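Local coordinates for protein adenylosuccinate lyase (Francisella tularensis subsp. tularensis SCHU S4, PDB 4EEI) that probably cleaves adenylosuccinate to AMP and fumarate, and the succinylated carboxamide ribotide of purine synthesis to its carboxamide and fumarate, in purine nucleotide biosynthesis, at residues T131-T136 with M148-F154; F249-F255 with K268-T274. All blocks are in the same frame, centred on the assembly; numbering follows the deposited sequence. Where two conformers were deposited one is given.

Contact 1 of 2, residues T131-T136 with M148-F154. With EDO (1,2-ethanediol), chain X.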
ATOM      1  N   THR B 131     -29.966 -22.354  -1.213  1.00 27.62           N
ATOM      2  CA  THR B 131     -29.000 -23.453  -1.146  1.00 29.28           C
ATOM      3  C   THR B 131     -28.717 -23.945   0.283  1.00 29.93           C
ATOM      4  O   THR B 131     -27.819 -24.763   0.492  1.00 24.81           O
ATOM      5  CB  THR B 131     -27.659 -23.047  -1.786  1.00 24.86           C
ATOM      6  OG1 THR B 131     -27.111 -21.921  -1.085  1.00 25.93           O
ATOM      7  CG2 THR B 131     -27.858 -22.689  -3.256  1.00 27.80           C
ATOM      8  N   LYS B 132     -29.486 -23.455   1.251  1.00 26.93           N
ATOM      9  CA  LYS B 132     -29.291 -23.806   2.667  1.00 25.27           C
ATOM     10  C   LYS B 132     -29.357 -25.326   2.897  1.00 30.27           C
ATOM     11  O   LYS B 132     -28.651 -25.871   3.754  1.00 31.54           O
ATOM     12  CB  LYS B 132     -30.350 -23.082   3.512  1.00 25.06           C
ATOM     13  CG  LYS B 132     -30.443 -23.487   4.989  1.00 28.45           C
ATOM     14  CD  LYS B 132     -31.376 -22.522   5.743  1.00 27.74           C
ATOM     15  CE  LYS B 132     -31.567 -22.883   7.221  1.00 25.13           C
ATOM     16  NZ  LYS B 132     -32.470 -24.052   7.383  1.00 27.00           N
ATOM     17  N   GLU B 133     -30.190 -25.991   2.104  1.00 30.92           N
ATOM     18  CA  GLU B 133     -30.468 -27.429   2.214  1.00 36.33           C
ATOM     19  C   GLU B 133     -29.403 -28.334   1.599  1.00 32.19           C
ATOM     20  O   GLU B 133     -29.386 -29.542   1.844  1.00 32.87           O
ATOM     21  CB  GLU B 133     -31.787 -27.738   1.500  1.00 47.83           C
ATOM     22  CG  GLU B 133     -31.765 -27.369   0.011  1.00 57.21           C
ATOM     23  CD  GLU B 133     -32.990 -27.850  -0.750  1.00 65.43           C
ATOM     24  OE1 GLU B 133     -33.029 -29.038  -1.136  1.00 70.89           O
ATOM     25  OE2 GLU B 133     -33.908 -27.034  -0.974  1.00 67.77           O
ATOM     26  N   ILE B 134     -28.535 -27.759   0.776  1.00 24.92           N
ATOM     27  CA  ILE B 134     -27.579 -28.554   0.016  1.00 26.38           C
ATOM     28  C   ILE B 134     -26.371 -28.877   0.880  1.00 26.38           C
ATOM     29  O   ILE B 134     -25.827 -27.995   1.542  1.00 25.21           O
ATOM     30  CB  ILE B 134     -27.136 -27.797  -1.247  1.00 28.84           C
ATOM     31  CG1 ILE B 134     -28.354 -27.491  -2.124  1.00 32.93           C
ATOM     32  CG2 ILE B 134     -26.091 -28.584  -2.013  1.00 30.73           C
ATOM     33  CD1 ILE B 134     -28.031 -26.682  -3.372  1.00 33.39           C
ATOM     34  N   ILE B 135     -25.945 -30.138   0.880  1.00 26.58           N
ATOM     35  CA  ILE B 135     -24.764 -30.508   1.659  1.00 26.70           C
ATOM     36  C   ILE B 135     -23.523 -30.529   0.758  1.00 27.15           C
ATOM     37  O   ILE B 135     -23.557 -31.067  -0.354  1.00 26.59           O
ATOM     38  CB  ILE B 135     -24.966 -31.843   2.425  1.00 23.96           C
ATOM     39  CG1 ILE B 135     -23.806 -32.106   3.385  1.00 29.19           C
ATOM     40  CG2 ILE B 135     -25.163 -33.005   1.474  1.00 24.78           C
ATOM     41  CD1 ILE B 135     -24.165 -33.103   4.483  1.00 31.37           C
ATOM     42  N   THR B 136     -22.445 -29.902   1.230  1.00 21.94           N
ATOM     43  CA  THR B 136     -21.213 -29.795   0.448  1.00 24.37           C
ATOM     44  C   THR B 136     -20.025 -30.154   1.331  1.00 25.07           C
ATOM     45  O   THR B 136     -20.158 -30.214   2.556  1.00 25.16           O
ATOM     46  CB  THR B 136     -21.026 -28.373  -0.102  1.00 24.86           C
ATOM     47  OG1 THR B 136     -19.916 -28.338  -1.008  1.00 28.79           O
ATOM     48  CG2 THR B 136     -20.775 -27.389   1.041  1.00 23.32           C
ATOM     49  N   MET B 148     -20.862 -29.559   5.221  1.00 21.65           N
ATOM     50  CA  MET B 148     -21.447 -28.351   5.791  1.00 22.64           C
ATOM     51  C   MET B 148     -22.574 -27.941   4.864  1.00 25.05           C
ATOM     52  O   MET B 148     -22.758 -28.542   3.808  1.00 26.12           O
ATOM     53  CB  MET B 148     -20.410 -27.233   5.823  1.00 22.09           C
ATOM     54  CG  MET B 148     -19.958 -26.839   4.420  1.00 22.07           C
ATOM     55  SD  MET B 148     -18.649 -25.605   4.417  1.00 31.65           S
ATOM     56  CE  MET B 148     -19.517 -24.176   5.093  1.00 34.38           C
ATOM     57  N   SER B 149     -23.318 -26.905   5.231  1.00 24.51           N
ATOM     58  CA  SER B 149     -24.349 -26.381   4.341  1.00 25.02           C
ATOM     59  C   SER B 149     -23.708 -25.507   3.260  1.00 24.76           C
ATOM     60  O   SER B 149     -22.913 -24.625   3.566  1.00 25.62           O
ATOM     61  CB  SER B 149     -25.352 -25.549   5.127  1.00 27.02           C
ATOM     62  OG  SER B 149     -26.080 -24.715   4.250  1.00 29.47           O
ATOM     63  N   PHE B 150     -24.054 -25.745   2.000  1.00 23.19           N
ATOM     64  CA  PHE B 150     -23.507 -24.945   0.900  1.00 22.01           C
ATOM     65  C   PHE B 150     -23.966 -23.501   1.065  1.00 22.79           C
ATOM     66  O   PHE B 150     -23.218 -22.554   0.787  1.00 22.30           O
ATOM     67  CB  PHE B 150     -23.986 -25.509  -0.442  1.00 23.39           C
ATOM     68  CG  PHE B 150     -23.273 -24.938  -1.649  1.00 23.35           C
ATOM     69  CD1 PHE B 150     -23.828 -23.896  -2.373  1.00 25.96           C
ATOM     70  CD2 PHE B 150     -22.054 -25.461  -2.068  1.00 24.85           C
ATOM     71  CE1 PHE B 150     -23.184 -23.386  -3.501  1.00 27.92           C
ATOM     72  CE2 PHE B 150     -21.399 -24.948  -3.184  1.00 25.70           C
ATOM     73  CZ  PHE B 150     -21.970 -23.914  -3.902  1.00 25.44           C
ATOM     74  N   GLY B 151     -25.194 -23.328   1.549  1.00 23.55           N
ATOM     75  CA  GLY B 151     -25.746 -21.997   1.751  1.00 22.10           C
ATOM     76  C   GLY B 151     -24.970 -21.150   2.741  1.00 26.10           C
ATOM     77  O   GLY B 151     -25.013 -19.916   2.697  1.00 25.73           O
ATOM     78  N   GLN B 152     -24.248 -21.806   3.642  1.00 25.17           N
ATOM     79  CA  GLN B 152     -23.457 -21.075   4.615  1.00 26.40           C
ATOM     80  C   GLN B 152     -22.311 -20.315   3.934  1.00 24.96           C
ATOM     81  O   GLN B 152     -21.802 -19.323   4.475  1.00 23.65           O
ATOM     82  CB  GLN B 152     -22.939 -22.034   5.682  1.00 31.82           C
ATOM     83  CG  GLN B 152     -22.288 -21.345   6.856  1.00 32.82           C
ATOM     84  CD  GLN B 152     -22.176 -22.252   8.059  1.00 41.20           C
ATOM     85  OE1 GLN B 152     -23.141 -22.920   8.435  1.00 42.80           O
ATOM     86  NE2 GLN B 152     -20.998 -22.278   8.677  1.00 43.80           N
ATOM     87  N   LYS B 153     -21.913 -20.752   2.740  1.00 26.22           N
ATOM     88  CA  LYS B 153     -20.888 -20.014   1.994  1.00 23.57           C
ATOM     89  C   LYS B 153     -21.431 -18.637   1.635  1.00 24.10           C
ATOM     90  O   LYS B 153     -20.779 -17.616   1.854  1.00 23.63           O
ATOM     91  CB  LYS B 153     -20.469 -20.759   0.723  1.00 25.61           C
ATOM     92  CG  LYS B 153     -19.723 -22.075   0.971  1.00 26.43           C
ATOM     93  CD  LYS B 153     -19.505 -22.819  -0.347  1.00 28.50           C
ATOM     94  CE  LYS B 153     -18.621 -24.060  -0.167  1.00 27.50           C
ATOM     95  NZ  LYS B 153     -17.253 -23.713   0.323  1.00 26.61           N
ATOM     96  N   PHE B 154     -22.639 -18.609   1.095  1.00 25.80           N
ATOM     97  CA  PHE B 154     -23.252 -17.341   0.736  1.00 23.79           C
ATOM     98  C   PHE B 154     -23.640 -16.540   1.967  1.00 22.26           C
ATOM     99  O   PHE B 154     -23.597 -15.322   1.947  1.00 17.78           O
ATOM    100  CB  PHE B 154     -24.483 -17.576  -0.136  1.00 20.70           C
ATOM    101  CG  PHE B 154     -24.171 -18.189  -1.462  1.00 24.74           C
ATOM    102  CD1 PHE B 154     -23.501 -17.458  -2.431  1.00 25.91           C
ATOM    103  CD2 PHE B 154     -24.554 -19.491  -1.746  1.00 28.54           C
ATOM    104  CE1 PHE B 154     -23.207 -18.023  -3.669  1.00 28.05           C
ATOM    105  CE2 PHE B 154     -24.268 -20.059  -2.977  1.00 34.72           C
ATOM    106  CZ  PHE B 154     -23.593 -19.320  -3.938  1.00 34.13           C
TER
HETATM  107  C1  EDO X 512     -33.186 -26.600   5.343  1.00 79.65           C
HETATM  108  O1  EDO X 512     -33.080 -26.489   3.923  1.00 79.60           O
HETATM  109  C2  EDO X 512     -31.893 -27.180   5.896  1.00 78.98           C
HETATM  110  O2  EDO X 512     -31.855 -26.887   7.291  1.00 79.99           O
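M148 N donates to T136 O at 2.8 Å, and T136 N returns a bond to M148 O at 2.9 Å; this reciprocal pair joins the open end of the β-hairpin 135-140/143-149. F150 N continues the ladder with a straight bond to I134 O (2.9 Å, 174° at the hydrogen). From the last residue of strand 143-149, S149 OG reaches K132 O at 2.9 Å, 28° out of the carbonyl plane; with OG anti to the backbone N (chi1 162°), the hydroxyl faces the type I turn T131-I134. The F150 ring lies between T136 and T131: T136 CB lies in its plane at CD2, 3.7 Å away, T131 CB approaches CD1, and K153 CD sits over the rim of one face. T136 CG2 packs alongside M148 CG at 3.5 Å. T131 OG1 sits at the F154 ring edge and bonds K127 O; K132 NZ pairs with D423 in a salt bridge and also donates to O2 of a bound ethanediol (2.9 Å), probably from the crystallisation liquor. The carbonyls of K132, I134, T136 and M148 are thus each met from across the contact, three by backbone amides and one by the serine hydroxyl, which ties the turn after helix 94-131 to the start of helix 151-173.

Contact 2 of 2, residues F249-F255 with K268-T274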
ATOM      1  N   PHE B 249     -15.986 -27.763 -10.288  1.00 27.68           N
ATOM      2  CA  PHE B 249     -17.184 -27.624 -11.115  1.00 30.49           C
ATOM      3  C   PHE B 249     -18.504 -27.673 -10.340  1.00 28.35           C
ATOM      4  O   PHE B 249     -19.453 -28.315 -10.785  1.00 28.92           O
ATOM      5  CB  PHE B 249     -17.196 -28.645 -12.254  1.00 34.77           C
ATOM      6  CG  PHE B 249     -17.915 -28.164 -13.481  1.00 43.27           C
ATOM      7  CD1 PHE B 249     -17.791 -26.849 -13.899  1.00 47.54           C
ATOM      8  CD2 PHE B 249     -18.721 -29.019 -14.211  1.00 47.89           C
ATOM      9  CE1 PHE B 249     -18.452 -26.398 -15.024  1.00 51.26           C
ATOM     10  CE2 PHE B 249     -19.386 -28.575 -15.338  1.00 50.81           C
ATOM     11  CZ  PHE B 249     -19.251 -27.263 -15.744  1.00 50.90           C
ATOM     12  N   GLU B 250     -18.572 -27.007  -9.193  1.00 23.96           N
ATOM     13  CA  GLU B 250     -19.793 -27.029  -8.393  1.00 26.64           C
ATOM     14  C   GLU B 250     -20.748 -25.890  -8.770  1.00 29.27           C
ATOM     15  O   GLU B 250     -21.947 -25.964  -8.493  1.00 28.00           O
ATOM     16  CB  GLU B 250     -19.440 -27.019  -6.896  1.00 28.51           C
ATOM     17  CG  GLU B 250     -18.807 -28.345  -6.433  1.00 32.01           C
ATOM     18  CD  GLU B 250     -18.419 -28.383  -4.956  1.00 35.04           C
ATOM     19  OE1 GLU B 250     -18.652 -27.382  -4.231  1.00 32.22           O
ATOM     20  OE2 GLU B 250     -17.872 -29.430  -4.526  1.00 33.47           O
ATOM     21  N   VAL B 251     -20.218 -24.845  -9.406  1.00 25.00           N
ATOM     22  CA  VAL B 251     -21.056 -23.759  -9.930  1.00 25.23           C
ATOM     23  C   VAL B 251     -20.531 -23.310 -11.288  1.00 26.45           C
ATOM     24  O   VAL B 251     -19.400 -23.624 -11.650  1.00 22.57           O
ATOM     25  CB  VAL B 251     -21.034 -22.504  -9.014  1.00 24.85           C
ATOM     26  CG1 VAL B 251     -21.387 -22.856  -7.576  1.00 25.65           C
ATOM     27  CG2 VAL B 251     -19.655 -21.842  -9.061  1.00 25.96           C
ATOM     28  N   TYR B 252     -21.349 -22.583 -12.045  1.00 26.58           N
ATOM     29  CA  TYR B 252     -20.824 -21.829 -13.179  1.00 24.69           C
ATOM     30  C   TYR B 252     -21.565 -20.506 -13.324  1.00 27.21           C
ATOM     31  O   TYR B 252     -22.734 -20.404 -12.944  1.00 27.21           O
ATOM     32  CB  TYR B 252     -20.827 -22.636 -14.487  1.00 23.45           C
ATOM     33  CG  TYR B 252     -22.182 -23.072 -15.041  1.00 28.20           C
ATOM     34  CD1 TYR B 252     -22.671 -24.357 -14.815  1.00 29.13           C
ATOM     35  CD2 TYR B 252     -22.945 -22.216 -15.834  1.00 28.01           C
ATOM     36  CE1 TYR B 252     -23.892 -24.770 -15.342  1.00 33.99           C
ATOM     37  CE2 TYR B 252     -24.163 -22.615 -16.358  1.00 33.49           C
ATOM     38  CZ  TYR B 252     -24.631 -23.891 -16.110  1.00 38.34           C
ATOM     39  OH  TYR B 252     -25.841 -24.282 -16.643  1.00 37.50           O
ATOM     40  N   GLU B 253     -20.882 -19.493 -13.851  1.00 24.56           N
ATOM     41  CA  GLU B 253     -21.527 -18.203 -14.101  1.00 24.24           C
ATOM     42  C   GLU B 253     -22.535 -18.358 -15.225  1.00 24.72           C
ATOM     43  O   GLU B 253     -22.230 -18.938 -16.272  1.00 27.23           O
ATOM     44  CB  GLU B 253     -20.489 -17.115 -14.425  1.00 20.38           C
ATOM     45  CG  GLU B 253     -19.646 -16.696 -13.210  1.00 21.86           C
ATOM     46  CD  GLU B 253     -18.609 -15.619 -13.528  1.00 26.26           C
ATOM     47  OE1 GLU B 253     -18.543 -15.157 -14.693  1.00 29.17           O
ATOM     48  OE2 GLU B 253     -17.854 -15.237 -12.607  1.00 24.88           O
ATOM     49  N   GLY B 254     -23.748 -17.855 -15.005  1.00 27.78           N
ATOM     50  CA  GLY B 254     -24.826 -18.036 -15.965  1.00 27.75           C
ATOM     51  C   GLY B 254     -24.690 -17.109 -17.162  1.00 34.22           C
ATOM     52  O   GLY B 254     -23.860 -16.197 -17.169  1.00 28.98           O
ATOM     53  N   PHE B 255     -25.501 -17.344 -18.182  1.00 40.41           N
ATOM     54  CA  PHE B 255     -25.470 -16.500 -19.371  1.00 55.67           C
ATOM     55  C   PHE B 255     -26.875 -16.095 -19.796  1.00 62.45           C
ATOM     56  O   PHE B 255     -27.047 -15.314 -20.729  1.00 68.75           O
ATOM     57  CB  PHE B 255     -24.740 -17.185 -20.536  1.00 63.00           C
ATOM     58  CG  PHE B 255     -24.192 -18.550 -20.207  1.00 68.65           C
ATOM     59  CD1 PHE B 255     -25.037 -19.648 -20.116  1.00 73.49           C
ATOM     60  CD2 PHE B 255     -22.827 -18.742 -20.028  1.00 69.56           C
ATOM     61  CE1 PHE B 255     -24.541 -20.906 -19.824  1.00 74.86           C
ATOM     62  CE2 PHE B 255     -22.319 -20.000 -19.736  1.00 71.22           C
ATOM     63  CZ  PHE B 255     -23.178 -21.083 -19.635  1.00 74.15           C
ATOM     64  N   LYS B 268     -16.196 -21.410 -22.941  1.00 57.12           N
ATOM     65  CA  LYS B 268     -17.564 -20.914 -22.860  1.00 53.42           C
ATOM     66  C   LYS B 268     -18.009 -20.733 -21.413  1.00 46.86           C
ATOM     67  O   LYS B 268     -18.437 -19.650 -21.020  1.00 47.10           O
ATOM     68  CB  LYS B 268     -18.520 -21.855 -23.595  1.00 57.39           C
ATOM     69  CG  LYS B 268     -19.967 -21.396 -23.597  1.00 59.75           C
ATOM     70  CD  LYS B 268     -20.909 -22.555 -23.318  1.00 63.38           C
ATOM     71  CE  LYS B 268     -22.143 -22.491 -24.204  1.00 68.23           C
ATOM     72  NZ  LYS B 268     -22.189 -23.619 -25.175  1.00 72.06           N
ATOM     73  N   LYS B 269     -17.819 -21.758 -20.589  1.00 40.23           N
ATOM     74  CA  LYS B 269     -18.044 -21.592 -19.161  1.00 35.52           C
ATOM     75  C   LYS B 269     -16.715 -21.287 -18.472  1.00 32.81           C
ATOM     76  O   LYS B 269     -15.794 -22.100 -18.493  1.00 34.26           O
ATOM     77  CB  LYS B 269     -18.664 -22.856 -18.564  1.00 36.58           C
ATOM     78  CG  LYS B 269     -20.121 -23.078 -18.937  1.00 43.70           C
ATOM     79  CD  LYS B 269     -20.660 -24.348 -18.299  1.00 46.77           C
ATOM     80  CE  LYS B 269     -22.145 -24.520 -18.570  1.00 50.40           C
ATOM     81  NZ  LYS B 269     -22.398 -25.168 -19.886  1.00 51.55           N
ATOM     82  N   ASN B 270     -16.743 -20.047 -17.991  0.68 30.09           N
ATOM     83  CA  ASN B 270     -15.614 -19.456 -17.276  0.68 26.88           C
ATOM     84  C   ASN B 270     -16.085 -18.524 -16.160  0.68 24.64           C
ATOM     85  O   ASN B 270     -17.059 -17.798 -16.341  0.68 26.64           O
ATOM     86  CB  ASN B 270     -14.703 -18.693 -18.241  0.68 27.31           C
ATOM     87  CG  ASN B 270     -14.025 -19.599 -19.248  0.68 33.95           C
ATOM     88  OD1 ASN B 270     -13.348 -20.560 -18.882  0.68 31.68           O
ATOM     89  ND2 ASN B 270     -14.200 -19.295 -20.528  0.68 34.55           N
ATOM     90  N   PRO B 271     -15.236 -18.340 -15.152  1.00 22.88           N
ATOM     91  CA  PRO B 271     -15.625 -17.321 -14.167  1.00 19.29           C
ATOM     92  C   PRO B 271     -15.082 -15.948 -14.549  1.00 17.42           C
ATOM     93  O   PRO B 271     -14.381 -15.327 -13.754  1.00 22.77           O
ATOM     94  CB  PRO B 271     -14.952 -17.811 -12.876  1.00 20.16           C
ATOM     95  CG  PRO B 271     -13.728 -18.562 -13.359  1.00 23.04           C
ATOM     96  CD  PRO B 271     -14.152 -19.214 -14.665  1.00 23.28           C
ATOM     97  N   ILE B 272     -15.405 -15.472 -15.748  1.00 21.41           N
ATOM     98  CA  ILE B 272     -14.844 -14.205 -16.206  1.00 23.90           C
ATOM     99  C   ILE B 272     -15.332 -13.017 -15.393  1.00 21.88           C
ATOM    100  O   ILE B 272     -14.612 -12.032 -15.241  1.00 21.83           O
ATOM    101  CB  ILE B 272     -15.116 -13.957 -17.700  1.00 29.25           C
ATOM    102  CG1 ILE B 272     -16.602 -14.131 -18.002  1.00 33.42           C
ATOM    103  CG2 ILE B 272     -14.238 -14.879 -18.558  1.00 33.30           C
ATOM    104  CD1 ILE B 272     -16.995 -13.707 -19.404  1.00 42.96           C
ATOM    105  N   SER B 273     -16.545 -13.095 -14.855  1.00 22.75           N
ATOM    106  CA  SER B 273     -17.063 -11.969 -14.062  1.00 23.89           C
ATOM    107  C   SER B 273     -16.346 -11.819 -12.727  1.00 23.32           C
ATOM    108  O   SER B 273     -15.912 -10.724 -12.348  1.00 20.93           O
ATOM    109  CB  SER B 273     -18.571 -12.112 -13.848  1.00 27.91           C
ATOM    110  OG  SER B 273     -19.085 -10.978 -13.190  1.00 30.90           O
ATOM    111  N   THR B 274     -16.201 -12.923 -12.005  1.00 21.71           N
ATOM    112  CA  THR B 274     -15.545 -12.847 -10.706  1.00 24.42           C
ATOM    113  C   THR B 274     -14.053 -12.536 -10.858  1.00 22.42           C
ATOM    114  O   THR B 274     -13.429 -11.980  -9.948  1.00 20.26           O
ATOM    115  CB  THR B 274     -15.810 -14.105  -9.857  1.00 23.39           C
ATOM    116  OG1 THR B 274     -15.624 -15.276 -10.663  1.00 24.30           O
ATOM    117  CG2 THR B 274     -17.253 -14.085  -9.359  1.00 18.78           C
TER
HETATM  118  O   HOH W   1     -19.627 -19.624 -16.859  1.00 34.71           O
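The N-terminus of helix 272-293, with P271 at its N-cap position, is gripped by a carboxylate from the loop that follows strand 251-252. E253 lays both oxygens against the first turn: S273 N donates to OE1 and T274 N to OE2, each at 2.9 Å and each on the syn lone pair, so two neighbouring amides hold the carboxylate as a fork. T274 OG1 adds a third bond, meeting OE2 at 3.0 Å nearly along its C-O axis. The extended E253 chain brings its carboxylate past P271 CA, and the positive end of the helix dipole would be expected to favour its charged form. S273 turns its own hydroxyl to T330 and R326 of helix 304-333, beside the buried carboxylate. A water also bridges the two backbones, donating to E253 O and N270 O. P271 itself centres an inverse gamma turn, and both P271 and I272 pack against H141 of the third subunit. K269 lies across the aromatic side chains of the first segment. F249 CZ meets its CD, while the poorly ordered F255 presents its ring edge to CG. Over Y252, the bend at the end of the lysine chain (chi4 84°) leaves NZ 4.7 Å from the ring centroid in a cation-pi contact, while CE sits 3.4 Å above the ring centre, 6° off its normal.

How the contacts relate
Contact 1 precedes contact 2 in the chain, and their centres lie 19 Å apart on the same side of the chain's centre. They meet through the F150 ring: its CZ packs on V251 CG1 at 3.9 Å and its CE2 on E250 OE1 at 3.8 Å, with T136 OG1 also 3.6 Å from E250 OE1. Helix 338-346 spans both, touching I134, T136 and F150 as well as F249 and E250. Only contact 2 reaches a nucleotide directly: I272 touches AMP, whereas the M148 side chain is about 12 Å from a bound succinate. I272 also packs on H141 of the third subunit, an AMP-binding residue in that subunit's copy of the hairpin whose base contact 1 closes here.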